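Long-range contacts in putative isomerase (Streptomyces coelicolor A3, PDB 2OQH), which probably works as an enolase-superfamily enzyme on sugar acids, perhaps dehydrating D-glucarate to 5-dehydro-4-deoxy-D-glucarate: residues 32-37 with 48-53; 8-13 with 59-64; 13-18 with 363-368; 300-305 with 331-336; 269-274 with 307-312. One frame throughout, in Å; residues are numbered along the deposited sequence.

Contact 1: residues 32-37 with 48-53; sequences TRTVVR and GETMWG
Arg33 and Glu49 meet across a beta hairpin, strand 31-40 running back into strand 45-51 within the three-stranded antiparallel sheet of the enolase-type N-terminal domain. Thr34 with Thr50 and Val36 with Gly48 form its hydrogen-bonded pairs, the tie from Val36 N to Gly48 O being 2.8 Å. Between them Val35 and Glu49 make a non-hydrogen-bonded pair, with Val35 CG1 against Gly48 O.

The Arg33 chain starts with CB 3.5 Å from Thr50 O, and CG lies within 3.8 Å of Glu49 OE2. Bends at chi2 (-72°) and chi3 (-66°) fold the chain back over the partner strand and bring CD against both Glu49 OE2 and Thr50 O. NE makes the salt bridge to Glu49 OE2 at 2.7 Å, although as a hydrogen bond it is weak, bent to 122°. CZ and NH2 also lie near Glu49 OE2, NH2 at 3.1 Å. Guanidinium and carboxylate stand almost perpendicular, which rules out a flat two-pronged pairing. One guanidinium face lies over backbone, with Met51 N above its centre and Thr50 O toward the rim. NH1 donates to a water that donates to Thr32 O. Glu49 OE2 has a second donor in Leu302 N, which links the hairpin to the barrel domain. On the sheet face carrying Thr34 and Thr50, covered by helix 54-63, Thr34 OG1 sits beside its own backbone N and donates to Trp52 O at 2.8 Å.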
# COMPACT_ATOMS: atom_id res chain seq x y z
N THR A 32 10.73 -10.27 2.85
CA THR A 32 11.16 -10.73 1.54
C THR A 32 10.46 -9.95 0.43
O THR A 32 9.25 -9.73 0.49
CB THR A 32 10.87 -12.25 1.39
OG1 THR A 32 11.66 -12.99 2.34
CG2 THR A 32 11.22 -12.72 -0.01
N ARG A 33 11.24 -9.53 -0.57
CA ARG A 33 10.71 -8.76 -1.70
C ARG A 33 11.36 -9.19 -3.01
O ARG A 33 12.49 -9.66 -3.03
CB ARG A 33 10.97 -7.26 -1.50
CG ARG A 33 10.50 -6.70 -0.16
CD ARG A 33 8.99 -6.60 -0.09
NE ARG A 33 8.46 -5.62 -1.04
CZ ARG A 33 7.20 -5.21 -1.06
NH1 ARG A 33 6.32 -5.70 -0.19
NH2 ARG A 33 6.80 -4.32 -1.95
N THR A 34 10.63 -9.03 -4.11
CA THR A 34 11.13 -9.36 -5.44
C THR A 34 11.49 -8.06 -6.15
O THR A 34 10.68 -7.13 -6.21
CB THR A 34 10.06 -10.11 -6.28
OG1 THR A 34 9.87 -11.43 -5.76
CG2 THR A 34 10.50 -10.20 -7.74
N VAL A 35 12.71 -7.98 -6.67
CA VAL A 35 13.17 -6.78 -7.38
C VAL A 35 13.38 -7.10 -8.85
O VAL A 35 13.91 -8.16 -9.20
CB VAL A 35 14.49 -6.25 -6.80
CG1 VAL A 35 14.86 -4.95 -7.49
CG2 VAL A 35 14.35 -6.03 -5.30
N VAL A 36 12.96 -6.18 -9.72
CA VAL A 36 13.09 -6.38 -11.15
C VAL A 36 13.82 -5.23 -11.82
O VAL A 36 13.68 -4.08 -11.39
CB VAL A 36 11.69 -6.51 -11.81
CG1 VAL A 36 11.81 -6.63 -13.32
CG2 VAL A 36 10.95 -7.70 -11.22
N ARG A 37 14.64 -5.53 -12.83
CA ARG A 37 15.36 -4.50 -13.57
C ARG A 37 15.06 -4.66 -15.05
O ARG A 37 15.22 -5.74 -15.62
CB ARG A 37 16.88 -4.60 -13.37
CG ARG A 37 17.67 -3.58 -14.24
CD ARG A 37 19.20 -3.74 -14.12
NE ARG A 37 19.63 -5.04 -14.61
CZ ARG A 37 20.79 -5.62 -14.30
NH1 ARG A 37 21.65 -5.02 -13.49
NH2 ARG A 37 21.07 -6.83 -14.78
N GLY A 48 12.00 -2.00 -10.24
CA GLY A 48 10.71 -2.19 -9.61
C GLY A 48 10.85 -3.15 -8.45
O GLY A 48 11.74 -4.00 -8.45
N GLU A 49 9.98 -3.01 -7.46
CA GLU A 49 10.02 -3.86 -6.29
C GLU A 49 8.58 -4.25 -5.97
O GLU A 49 7.68 -3.42 -6.05
CB GLU A 49 10.61 -3.11 -5.10
CG GLU A 49 10.58 -3.86 -3.78
CD GLU A 49 10.42 -2.94 -2.58
OE1 GLU A 49 11.01 -1.84 -2.58
OE2 GLU A 49 9.70 -3.32 -1.63
N THR A 50 8.37 -5.51 -5.61
CA THR A 50 7.03 -5.96 -5.29
C THR A 50 7.10 -6.97 -4.15
O THR A 50 8.17 -7.31 -3.67
CB THR A 50 6.34 -6.56 -6.54
OG1 THR A 50 4.94 -6.69 -6.30
CG2 THR A 50 6.93 -7.93 -6.88
N MSE A 51 5.94 -7.46 -3.71
CA MSE A 51 5.87 -8.39 -2.60
C MSE A 51 6.34 -9.82 -2.85
O MSE A 51 6.48 -10.27 -3.99
CB MSE A 51 4.43 -8.44 -2.09
CG MSE A 51 3.52 -9.29 -2.94
SE MSE A 51 1.68 -9.13 -2.43
CE MSE A 51 1.69 -10.10 -0.77
N TRP A 52 6.58 -10.52 -1.74
CA TRP A 52 7.02 -11.92 -1.72
C TRP A 52 8.24 -12.26 -2.56
O TRP A 52 8.81 -11.41 -3.22
CB TRP A 52 5.84 -12.82 -2.10
CG TRP A 52 4.77 -12.85 -1.05
CD1 TRP A 52 4.44 -11.83 -0.19
CD2 TRP A 52 3.87 -13.92 -0.77
NE1 TRP A 52 3.38 -12.21 0.60
CE2 TRP A 52 3.01 -13.49 0.27
CE3 TRP A 52 3.69 -15.21 -1.29
CZ2 TRP A 52 1.99 -14.29 0.79
CZ3 TRP A 52 2.68 -16.01 -0.77
CH2 TRP A 52 1.84 -15.55 0.25
N GLY A 53 8.63 -13.53 -2.50
CA GLY A 53 9.80 -13.98 -3.23
C GLY A 53 9.59 -15.01 -4.33
O GLY A 53 9.03 -14.70 -5.38
O HOH W 1 6.65 -8.70 1.01

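Contact 2: residues 8-13 with 59-64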
# COMPACT_ATOMS: atom_id res chain seq x y z
N VAL A 8 15.41 -8.41 -18.78
CA VAL A 8 14.51 -8.36 -17.64
C VAL A 8 15.10 -9.32 -16.62
O VAL A 8 15.03 -10.54 -16.79
CB VAL A 8 13.08 -8.86 -17.99
CG1 VAL A 8 12.18 -8.74 -16.77
CG2 VAL A 8 12.52 -8.05 -19.15
N ASP A 9 15.70 -8.77 -15.56
CA ASP A 9 16.32 -9.60 -14.53
C ASP A 9 15.56 -9.52 -13.21
O ASP A 9 15.11 -8.44 -12.80
CB ASP A 9 17.77 -9.18 -14.34
CG ASP A 9 18.60 -9.46 -15.57
OD1 ASP A 9 18.71 -10.65 -15.94
OD2 ASP A 9 19.12 -8.50 -16.18
N VAL A 10 15.45 -10.65 -12.54
CA VAL A 10 14.70 -10.71 -11.29
C VAL A 10 15.52 -11.26 -10.12
O VAL A 10 16.21 -12.28 -10.26
CB VAL A 10 13.44 -11.59 -11.46
CG1 VAL A 10 12.49 -11.37 -10.29
CG2 VAL A 10 12.76 -11.27 -12.79
N TRP A 11 15.43 -10.58 -8.98
CA TRP A 11 16.13 -11.00 -7.77
C TRP A 11 15.10 -11.09 -6.66
O TRP A 11 14.13 -10.35 -6.65
CB TRP A 11 17.17 -9.97 -7.34
CG TRP A 11 18.37 -9.80 -8.23
CD1 TRP A 11 19.57 -10.46 -8.13
CD2 TRP A 11 18.51 -8.87 -9.31
NE1 TRP A 11 20.44 -9.98 -9.08
CE2 TRP A 11 19.81 -9.01 -9.82
CE3 TRP A 11 17.65 -7.93 -9.90
CZ2 TRP A 11 20.29 -8.24 -10.89
CZ3 TRP A 11 18.12 -7.16 -10.97
CH2 TRP A 11 19.43 -7.32 -11.45
N VAL A 12 15.32 -12.00 -5.72
CA VAL A 12 14.45 -12.13 -4.56
C VAL A 12 15.40 -11.78 -3.42
O VAL A 12 16.51 -12.31 -3.35
CB VAL A 12 13.91 -13.56 -4.36
CG1 VAL A 12 13.13 -13.64 -3.05
CG2 VAL A 12 12.98 -13.92 -5.51
N VAL A 13 14.99 -10.87 -2.55
CA VAL A 13 15.86 -10.45 -1.46
C VAL A 13 15.16 -10.42 -0.10
O VAL A 13 13.93 -10.32 -0.02
CB VAL A 13 16.43 -9.05 -1.74
CG1 VAL A 13 17.17 -9.04 -3.06
CG2 VAL A 13 15.29 -8.04 -1.78
N ILE A 59 6.75 -15.90 -11.61
CA ILE A 59 5.79 -15.34 -12.57
C ILE A 59 6.46 -14.32 -13.47
O ILE A 59 6.22 -14.30 -14.68
CB ILE A 59 4.60 -14.67 -11.83
CG1 ILE A 59 3.88 -15.70 -10.96
CG2 ILE A 59 3.62 -14.09 -12.85
CD1 ILE A 59 2.79 -15.09 -10.09
N VAL A 60 7.30 -13.46 -12.89
CA VAL A 60 7.98 -12.44 -13.68
C VAL A 60 8.88 -13.07 -14.73
O VAL A 60 8.90 -12.64 -15.89
CB VAL A 60 8.84 -11.53 -12.80
CG1 VAL A 60 9.47 -10.44 -13.66
CG2 VAL A 60 7.99 -10.92 -11.71
N ARG A 61 9.62 -14.10 -14.35
CA ARG A 61 10.50 -14.75 -15.31
C ARG A 61 9.72 -15.43 -16.42
O ARG A 61 10.20 -15.52 -17.55
CB ARG A 61 11.43 -15.74 -14.60
CG ARG A 61 12.44 -15.03 -13.70
CD ARG A 61 13.33 -16.03 -12.98
NE ARG A 61 14.28 -15.36 -12.10
CZ ARG A 61 14.47 -15.69 -10.82
NH1 ARG A 61 13.76 -16.68 -10.28
NH2 ARG A 61 15.36 -15.04 -10.09
N ARG A 62 8.51 -15.89 -16.12
CA ARG A 62 7.70 -16.53 -17.16
C ARG A 62 7.13 -15.48 -18.12
O ARG A 62 6.68 -15.82 -19.21
CB ARG A 62 6.56 -17.37 -16.55
CG ARG A 62 7.03 -18.72 -15.96
CD ARG A 62 5.87 -19.63 -15.57
NE ARG A 62 6.32 -20.97 -15.18
CZ ARG A 62 5.51 -21.98 -14.83
NH1 ARG A 62 4.19 -21.81 -14.82
NH2 ARG A 62 6.02 -23.16 -14.50
N MSE A 63 7.17 -14.21 -17.72
CA MSE A 63 6.66 -13.12 -18.55
C MSE A 63 7.79 -12.40 -19.29
O MSE A 63 7.57 -11.75 -20.31
CB MSE A 63 5.87 -12.09 -17.71
CG MSE A 63 4.58 -12.60 -17.06
SE MSE A 63 3.51 -11.13 -16.28
CE MSE A 63 4.81 -10.46 -15.01
N ALA A 64 9.01 -12.52 -18.75
CA ALA A 64 10.20 -11.88 -19.30
C ALA A 64 10.41 -12.07 -20.80
O ALA A 64 10.63 -11.09 -21.53
CB ALA A 64 11.43 -12.37 -18.55
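Val8 and Val10 pack against Val60 and Ala64 in a strand-to-helix contact near the surface of the N-terminal domain, where helix 54-63 lies against the outermost strand, 5-15, of the three-stranded sheet. The short segments run nearly antiparallel, at 171°, with their axes 8.7 Å apart at the closest point. That spacing leaves room for one layer of small aliphatic side chains.

Val10 carries most of it. Its CG2, placed beside the backbone N, meets Val60 CG1 on the helix at 3.5 Å. With Val60 CG1 anti to its own backbone N (chi1 -177°), that methyl is the branch facing the strand. Val10 CG2 also rests on the aliphatic part of Arg61, 3.9 Å from CG. Two residues back along the strand, Val8 CB meets the methyl of Ala64 at 3.9 Å. Val60 also touches Ala96 of helix 85-112, so the helix is held between that long helix and the sheet.

Arg61 leaves the helix flank and stretches, extended from CG to NE, slantwise across Val10. Its NH2 donates to Val10 O at 2.9 Å, coming from well above the carbonyl plane. Asp9 and Trp11 give their backbone bonds to strand 31-40, while Val10 between them turns its carbonyl to the other side. The guanidinium thus serves a polar backbone atom at the margin of the apolar layer, whose own cohesion comes from methyl-to-methyl packing, and its charge is likely to remain in touch with solvent.

Contact 3: residues 13-18 with 363-368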
# COMPACT_ATOMS: atom_id res chain seq x y z
N VAL A 13 14.99 -10.87 -2.55
CA VAL A 13 15.86 -10.45 -1.46
C VAL A 13 15.16 -10.42 -0.10
O VAL A 13 13.93 -10.32 -0.02
CB VAL A 13 16.43 -9.05 -1.74
CG1 VAL A 13 17.17 -9.04 -3.06
CG2 VAL A 13 15.29 -8.04 -1.78
N ASN A 14 15.97 -10.52 0.96
CA ASN A 14 15.49 -10.49 2.34
C ASN A 14 16.13 -9.27 2.98
O ASN A 14 17.36 -9.15 2.99
CB ASN A 14 15.96 -11.72 3.12
CG ASN A 14 15.23 -12.99 2.73
OD1 ASN A 14 14.35 -12.99 1.88
ND2 ASN A 14 15.61 -14.10 3.37
N LEU A 15 15.33 -8.35 3.49
CA LEU A 15 15.88 -7.17 4.15
C LEU A 15 15.39 -7.13 5.58
O LEU A 15 14.26 -7.54 5.87
CB LEU A 15 15.51 -5.88 3.42
CG LEU A 15 16.30 -5.61 2.15
CD1 LEU A 15 15.84 -6.55 1.05
CD2 LEU A 15 16.11 -4.17 1.71
N PRO A 16 16.25 -6.65 6.50
CA PRO A 16 15.89 -6.55 7.91
C PRO A 16 14.86 -5.46 8.17
O PRO A 16 14.76 -4.49 7.41
CB PRO A 16 17.23 -6.26 8.57
CG PRO A 16 17.88 -5.35 7.56
CD PRO A 16 17.59 -6.08 6.26
N LEU A 17 14.10 -5.62 9.25
CA LEU A 17 13.11 -4.64 9.64
C LEU A 17 13.32 -4.31 11.11
O LEU A 17 13.68 -5.19 11.90
CB LEU A 17 11.70 -5.18 9.44
CG LEU A 17 11.27 -5.45 8.00
CD1 LEU A 17 9.94 -6.18 8.01
CD2 LEU A 17 11.17 -4.13 7.24
N VAL A 18 13.11 -3.05 11.47
CA VAL A 18 13.27 -2.61 12.84
C VAL A 18 12.19 -1.62 13.21
O VAL A 18 11.87 -0.70 12.44
CB VAL A 18 14.64 -1.92 13.04
CG1 VAL A 18 14.74 -1.35 14.46
CG2 VAL A 18 15.76 -2.92 12.79
N ARG A 363 22.77 -7.75 -4.66
CA ARG A 363 23.37 -9.07 -4.78
C ARG A 363 23.55 -9.66 -3.38
O ARG A 363 23.32 -10.85 -3.17
CB ARG A 363 24.72 -8.97 -5.50
CG ARG A 363 25.15 -10.26 -6.17
CD ARG A 363 26.46 -10.09 -6.93
NE ARG A 363 27.50 -9.51 -6.08
CZ ARG A 363 27.83 -8.22 -6.06
NH1 ARG A 363 27.21 -7.37 -6.87
NH2 ARG A 363 28.77 -7.79 -5.22
N HIS A 364 23.93 -8.82 -2.42
CA HIS A 364 24.11 -9.28 -1.04
C HIS A 364 22.83 -9.86 -0.43
O HIS A 364 22.82 -10.98 0.09
CB HIS A 364 24.62 -8.12 -0.17
CG HIS A 364 24.67 -8.43 1.30
ND1 HIS A 364 25.53 -9.36 1.84
CD2 HIS A 364 23.96 -7.92 2.34
CE1 HIS A 364 25.35 -9.41 3.15
NE2 HIS A 364 24.41 -8.55 3.48
N TYR A 365 21.75 -9.09 -0.50
CA TYR A 365 20.49 -9.54 0.07
C TYR A 365 19.78 -10.64 -0.69
O TYR A 365 18.84 -11.24 -0.17
CB TYR A 365 19.57 -8.34 0.27
CG TYR A 365 20.09 -7.46 1.39
CD1 TYR A 365 20.10 -7.92 2.70
CD2 TYR A 365 20.63 -6.20 1.13
CE1 TYR A 365 20.64 -7.16 3.73
CE2 TYR A 365 21.17 -5.42 2.16
CZ TYR A 365 21.17 -5.91 3.46
OH TYR A 365 21.73 -5.17 4.49
N ALA A 366 20.24 -10.92 -1.91
CA ALA A 366 19.65 -12.01 -2.67
C ALA A 366 20.28 -13.28 -2.14
O ALA A 366 19.68 -14.35 -2.17
CB ALA A 366 19.96 -11.85 -4.16
N GLY A 367 21.51 -13.15 -1.63
CA GLY A 367 22.23 -14.29 -1.08
C GLY A 367 21.68 -14.65 0.29
O GLY A 367 21.71 -15.81 0.71
N VAL A 368 21.18 -13.64 0.99
CA VAL A 368 20.61 -13.84 2.31
C VAL A 368 19.34 -14.66 2.13
O VAL A 368 19.08 -15.59 2.90
CB VAL A 368 20.25 -12.51 2.96
CG1 VAL A 368 19.79 -12.75 4.39
CG2 VAL A 368 21.46 -11.58 2.91
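The C-terminal helix, 359-368, closes onto the N-terminal domain here: Tyr365 and Val368 of its last turns lie against Val13 and Asn14 near the end of strand 5-15. The short axes cross almost squarely, at 94°, and approach to 5.6 Å, close enough for backbone to meet backbone.

Asn14 N donates to Tyr365 O at 3.2 Å, fairly straight at 159° but arriving from above the carbonyl plane. The same oxygen receives a CA-H...O contact from Val13 CA at 3.3 Å. Val13 and Leu15 are bonded to strand 31-40, so the Asn14 N-H points off the other side of the strand, to the helix.

The Tyr365 side chain fills the angle between strand and helix. With CG beside the backbone N (chi1 -70°), the ring runs along the strand. One ring face has His364 CD2 above its centre; the opposite face carries Leu15 CG, 4.3 Å above the plane and toward the rim. Asn14 O comes to 3.0 Å from CD1, and Pro16 CD lies 4.1 Å from CE1. The phenol OH finds its partner in Asp332, from the loop that follows strand 323-324. At the root of the side chain, Val13 CB touches Tyr365 CB at 3.8 Å, and Val368 CG1 reaches Asn14 CB, a looser contact at the helix end.

Residues some 350 positions apart are thereby joined, an arrangement typical of the enolase superfamily, in which the end of the chain returns from the barrel to complete the capping domain begun by its start.

Contact 4: residues 300-305 with 331-336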
# COMPACT_ATOMS: atom_id res chain seq x y z
N GLY A 300 4.07 -3.88 2.85
CA GLY A 300 5.48 -4.02 3.17
C GLY A 300 6.46 -3.39 2.19
O GLY A 300 7.63 -3.78 2.13
N GLU A 301 6.01 -2.41 1.42
CA GLU A 301 6.88 -1.75 0.45
C GLU A 301 8.13 -1.17 1.08
O GLU A 301 8.08 -0.61 2.17
CB GLU A 301 6.15 -0.61 -0.26
CG GLU A 301 4.97 -1.02 -1.11
CD GLU A 301 3.80 -1.46 -0.27
OE1 GLU A 301 3.50 -0.77 0.72
OE2 GLU A 301 3.18 -2.49 -0.62
N LEU A 302 9.26 -1.31 0.38
CA LEU A 302 10.51 -0.73 0.84
C LEU A 302 10.74 0.54 -0.01
O LEU A 302 9.78 1.10 -0.54
CB LEU A 302 11.68 -1.72 0.68
CG LEU A 302 11.59 -2.98 1.56
CD1 LEU A 302 12.74 -3.92 1.22
CD2 LEU A 302 11.61 -2.61 3.04
N GLY A 303 11.99 0.97 -0.14
CA GLY A 303 12.28 2.18 -0.89
C GLY A 303 11.78 2.34 -2.32
O GLY A 303 11.15 3.35 -2.66
N ILE A 304 12.09 1.38 -3.18
CA ILE A 304 11.65 1.47 -4.57
C ILE A 304 10.12 1.50 -4.66
O ILE A 304 9.55 2.39 -5.29
CB ILE A 304 12.21 0.30 -5.40
CG1 ILE A 304 13.75 0.34 -5.37
CG2 ILE A 304 11.72 0.40 -6.84
CD1 ILE A 304 14.40 -0.85 -6.06
N ALA A 305 9.47 0.54 -4.02
CA ALA A 305 8.01 0.45 -4.04
C ALA A 305 7.37 1.71 -3.46
O ALA A 305 6.44 2.28 -4.05
CB ALA A 305 7.55 -0.77 -3.27
N ALA A 331 15.22 -0.60 7.54
CA ALA A 331 16.58 -0.49 8.03
C ALA A 331 17.38 -0.31 6.75
O ALA A 331 17.17 0.68 6.03
CB ALA A 331 17.00 -1.77 8.75
N ASP A 332 18.25 -1.25 6.43
CA ASP A 332 19.06 -1.16 5.22
C ASP A 332 18.20 -1.48 4.00
O ASP A 332 17.29 -2.32 4.07
CB ASP A 332 20.25 -2.12 5.33
CG ASP A 332 21.36 -1.80 4.34
OD1 ASP A 332 21.52 -0.61 4.00
OD2 ASP A 332 22.07 -2.73 3.91
N ASP A 333 18.46 -0.81 2.88
CA ASP A 333 17.69 -1.00 1.65
C ASP A 333 18.66 -0.96 0.47
O ASP A 333 19.81 -0.55 0.63
CB ASP A 333 16.66 0.12 1.50
CG ASP A 333 15.45 -0.29 0.67
OD1 ASP A 333 15.58 -1.21 -0.17
OD2 ASP A 333 14.37 0.33 0.85
N ILE A 334 18.20 -1.39 -0.70
CA ILE A 334 19.08 -1.36 -1.85
C ILE A 334 19.11 -0.01 -2.54
O ILE A 334 19.69 0.14 -3.61
CB ILE A 334 18.73 -2.47 -2.86
CG1 ILE A 334 17.29 -2.32 -3.36
CG2 ILE A 334 18.90 -3.82 -2.21
CD1 ILE A 334 16.89 -3.42 -4.31
N ILE A 335 18.50 0.99 -1.92
CA ILE A 335 18.53 2.34 -2.48
C ILE A 335 18.77 3.30 -1.33
O ILE A 335 18.80 2.91 -0.17
CB ILE A 335 17.21 2.73 -3.20
CG1 ILE A 335 16.11 3.05 -2.18
CG2 ILE A 335 16.76 1.60 -4.11
CD1 ILE A 335 14.90 3.74 -2.78
N GLU A 336 18.95 4.57 -1.67
CA GLU A 336 19.17 5.59 -0.65
C GLU A 336 17.86 5.83 0.10
O GLU A 336 16.79 5.89 -0.51
CB GLU A 336 19.66 6.88 -1.30
CG GLU A 336 21.06 6.76 -1.85
CD GLU A 336 22.11 6.88 -0.76
OE1 GLU A 336 22.34 8.02 -0.27
OE2 GLU A 336 22.70 5.85 -0.36
O HOH W 2 13.80 -1.06 -2.31
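Asp333 OD2 accepts the backbone N-H of Gly303 at 2.7 Å, using its syn lone pair in a bond of 151°. The other carboxylate oxygen is gripped as well: Ile334 N donates to Asp333 OD1 at 2.7 Å from the anti side. A water donates to that same OD1 while accepting from Ile304 N at 3.1 Å. Both oxygens of this buried carboxylate therefore have donors. With CG anti to the backbone N (chi1 -154°), the carboxylate is thrown across to the helix start, and Leu302 CB covers it at 3.4 Å from OD2.

Leu302 is the N-cap of helix 303-315, the helix that follows barrel strand 293-296 in the TIM-barrel domain, and a negative group before its first N-H groups probably gains from the helix dipole. Were Asp333 replaced by an alanine, Gly303 N would probably lose its acceptor and the bridging water a partner. Having no side chain, Gly303 lets Ile335 CD1 come down to 3.5 Å from its carbonyl C. Next to it Ile304 CG1 and Ile335 CG2 are pressed unusually close, at 3.5 Å. Ile304 CD1 also meets Ile334 CD1 at 4.0 Å. Farther out, Val357 backs both Ile304 and Ile335, and Leu15 of strand 5-15 lies against Asp333. On the helix side Glu49 OE1, from the N-terminal domain, accepts from Ala305 N.

Contact 5: residues 269-274 with 307-312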
# COMPACT_ATOMS: atom_id res chain seq x y z
N GLY A 269 -6.14 2.08 -2.47
CA GLY A 269 -5.44 1.77 -3.70
C GLY A 269 -4.17 1.04 -3.29
O GLY A 269 -3.86 0.99 -2.11
N ASP A 270 -3.46 0.48 -4.26
CA ASP A 270 -2.21 -0.23 -4.00
C ASP A 270 -1.72 -0.76 -5.34
O ASP A 270 -2.29 -1.69 -5.91
CB ASP A 270 -2.43 -1.40 -3.03
CG ASP A 270 -1.15 -2.19 -2.77
OD1 ASP A 270 -0.11 -1.90 -3.39
OD2 ASP A 270 -1.19 -3.12 -1.93
N VAL A 271 -0.66 -0.14 -5.84
CA VAL A 271 -0.09 -0.50 -7.12
C VAL A 271 0.22 -1.98 -7.24
O VAL A 271 -0.03 -2.60 -8.28
CB VAL A 271 1.20 0.30 -7.38
CG1 VAL A 271 1.94 -0.26 -8.59
CG2 VAL A 271 0.86 1.75 -7.60
N TYR A 272 0.74 -2.55 -6.17
CA TYR A 272 1.13 -3.94 -6.16
C TYR A 272 -0.04 -4.89 -6.08
O TYR A 272 0.08 -6.06 -6.45
CB TYR A 272 2.13 -4.14 -5.02
CG TYR A 272 3.20 -3.09 -5.15
CD1 TYR A 272 4.09 -3.12 -6.23
CD2 TYR A 272 3.21 -1.97 -4.33
CE1 TYR A 272 4.94 -2.05 -6.49
CE2 TYR A 272 4.06 -0.88 -4.59
CZ TYR A 272 4.92 -0.93 -5.68
OH TYR A 272 5.72 0.15 -5.99
N LYS A 273 -1.18 -4.39 -5.64
CA LYS A 273 -2.38 -5.21 -5.55
C LYS A 273 -3.21 -5.10 -6.84
O LYS A 273 -3.83 -6.07 -7.28
CB LYS A 273 -3.21 -4.77 -4.33
CG LYS A 273 -4.47 -5.59 -4.07
CD LYS A 273 -5.20 -5.11 -2.81
CE LYS A 273 -4.53 -5.60 -1.53
NZ LYS A 273 -5.26 -6.76 -0.94
N TRP A 274 -3.18 -3.92 -7.46
CA TRP A 274 -3.93 -3.66 -8.68
C TRP A 274 -3.15 -3.83 -10.00
O TRP A 274 -3.69 -3.62 -11.08
CB TRP A 274 -4.53 -2.25 -8.60
CG TRP A 274 -5.62 -2.17 -7.56
CD1 TRP A 274 -5.47 -2.28 -6.21
CD2 TRP A 274 -7.03 -2.05 -7.80
NE1 TRP A 274 -6.69 -2.25 -5.59
CE2 TRP A 274 -7.67 -2.10 -6.54
CE3 TRP A 274 -7.81 -1.89 -8.95
CZ2 TRP A 274 -9.06 -2.01 -6.40
CZ3 TRP A 274 -9.20 -1.81 -8.81
CH2 TRP A 274 -9.81 -1.87 -7.54
N ALA A 307 8.62 4.61 -3.32
CA ALA A 307 8.88 5.71 -4.25
C ALA A 307 7.79 5.77 -5.32
O ALA A 307 7.31 6.85 -5.68
CB ALA A 307 10.25 5.52 -4.90
N ALA A 308 7.40 4.61 -5.84
CA ALA A 308 6.35 4.54 -6.86
C ALA A 308 5.04 5.07 -6.27
O ALA A 308 4.33 5.85 -6.90
CB ALA A 308 6.18 3.11 -7.33
N HIS A 309 4.74 4.66 -5.04
CA HIS A 309 3.52 5.11 -4.38
C HIS A 309 3.51 6.62 -4.14
O HIS A 309 2.48 7.28 -4.30
CB HIS A 309 3.34 4.37 -3.05
CG HIS A 309 2.60 3.08 -3.17
ND1 HIS A 309 1.97 2.69 -4.33
CD2 HIS A 309 2.35 2.11 -2.26
CE1 HIS A 309 1.35 1.54 -4.14
NE2 HIS A 309 1.56 1.17 -2.89
N LEU A 310 4.66 7.16 -3.76
CA LEU A 310 4.79 8.59 -3.50
C LEU A 310 4.51 9.40 -4.75
O LEU A 310 3.93 10.48 -4.68
CB LEU A 310 6.19 8.91 -2.96
CG LEU A 310 6.45 8.32 -1.57
CD1 LEU A 310 7.91 8.49 -1.16
CD2 LEU A 310 5.53 9.01 -0.58
N ALA A 311 4.92 8.88 -5.91
CA ALA A 311 4.68 9.57 -7.18
C ALA A 311 3.18 9.59 -7.45
O ALA A 311 2.64 10.58 -7.93
CB ALA A 311 5.41 8.86 -8.32
N VAL A 312 2.51 8.49 -7.13
CA VAL A 312 1.08 8.43 -7.35
C VAL A 312 0.35 9.40 -6.44
O VAL A 312 -0.45 10.21 -6.90
CB VAL A 312 0.55 7.00 -7.14
CG1 VAL A 312 -0.97 6.98 -7.28
CG2 VAL A 312 1.18 6.07 -8.17
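The His309 imidazole has Tyr272 CE2 over one face, 3.5 Å above the plane and toward the rim, and at its edge, near the ring plane, Asp270 OD1 and Val271 N. The two rings are tilted by 52° with centroids 5.1 Å apart, neither stacked nor edge-to-face. The Tyr272 ring in turn has Val271 CB above its centre.

Edge contacts of the imidazole are close without being bonds: CE1 lies 3.1 Å from Val271 N, and NE2 stays 3.5 Å from Asp270 OD1. Val271 CG2 lies close to the ring plane too, 3.6 Å from His309 ND1, a buried nitrogen with no partner in the model. Asp270 OD1 is engaged as an N-cap, taking Tyr272 N at 3.0 Å from above the carboxylate plane. With CG beside the backbone N (chi1 -50°), Tyr272 carries its ring obliquely across His309 until OH reaches Ala308 CB at 3.3 Å; the hydroxyl bonds to Ala305 O. Replacing His309 by an alanine would probably open a gap beside Val271 and leave the Tyr272 ring less firmly held in its tilt. Val271 CG2 and Val312 CG2 extend the packing at 4.4 Å.

Asp270 directly follows strand 266-269, and its OD2 accepts a weak bond from His297 ND1 just beyond strand 293-296. An aspartate and a histidine so placed at the C-terminal ends of neighbouring barrel strands are consistent with the Asp-His dyad of TIM-barrel enzymes of the mandelate racemase type.

Contacts 1, 4 and 5 are buried, whereas contact 2 lies at the surface and contact 3 is partly covered. Contacts 2 and 3 share strand 5-15 and Val13, and contact 1 extends the same sheet through strand 31-40, so these three belong to the capping domain, which contact 3 joins to the C-terminal helix. Contacts 4 and 5 both use helix 303-315 of the barrel. Chemistry follows place: contact 1 is strand pairing plus a salt bridge, contact 2 methyl packing with a marginal arginine, contact 3 a backbone bond beside a packed tyrosine, contact 4 a carboxylate at a helix start, contact 5 tilted rings. Glu49 ties contact 1 to contact 4, whereas contacts 3 and 5 do not touch.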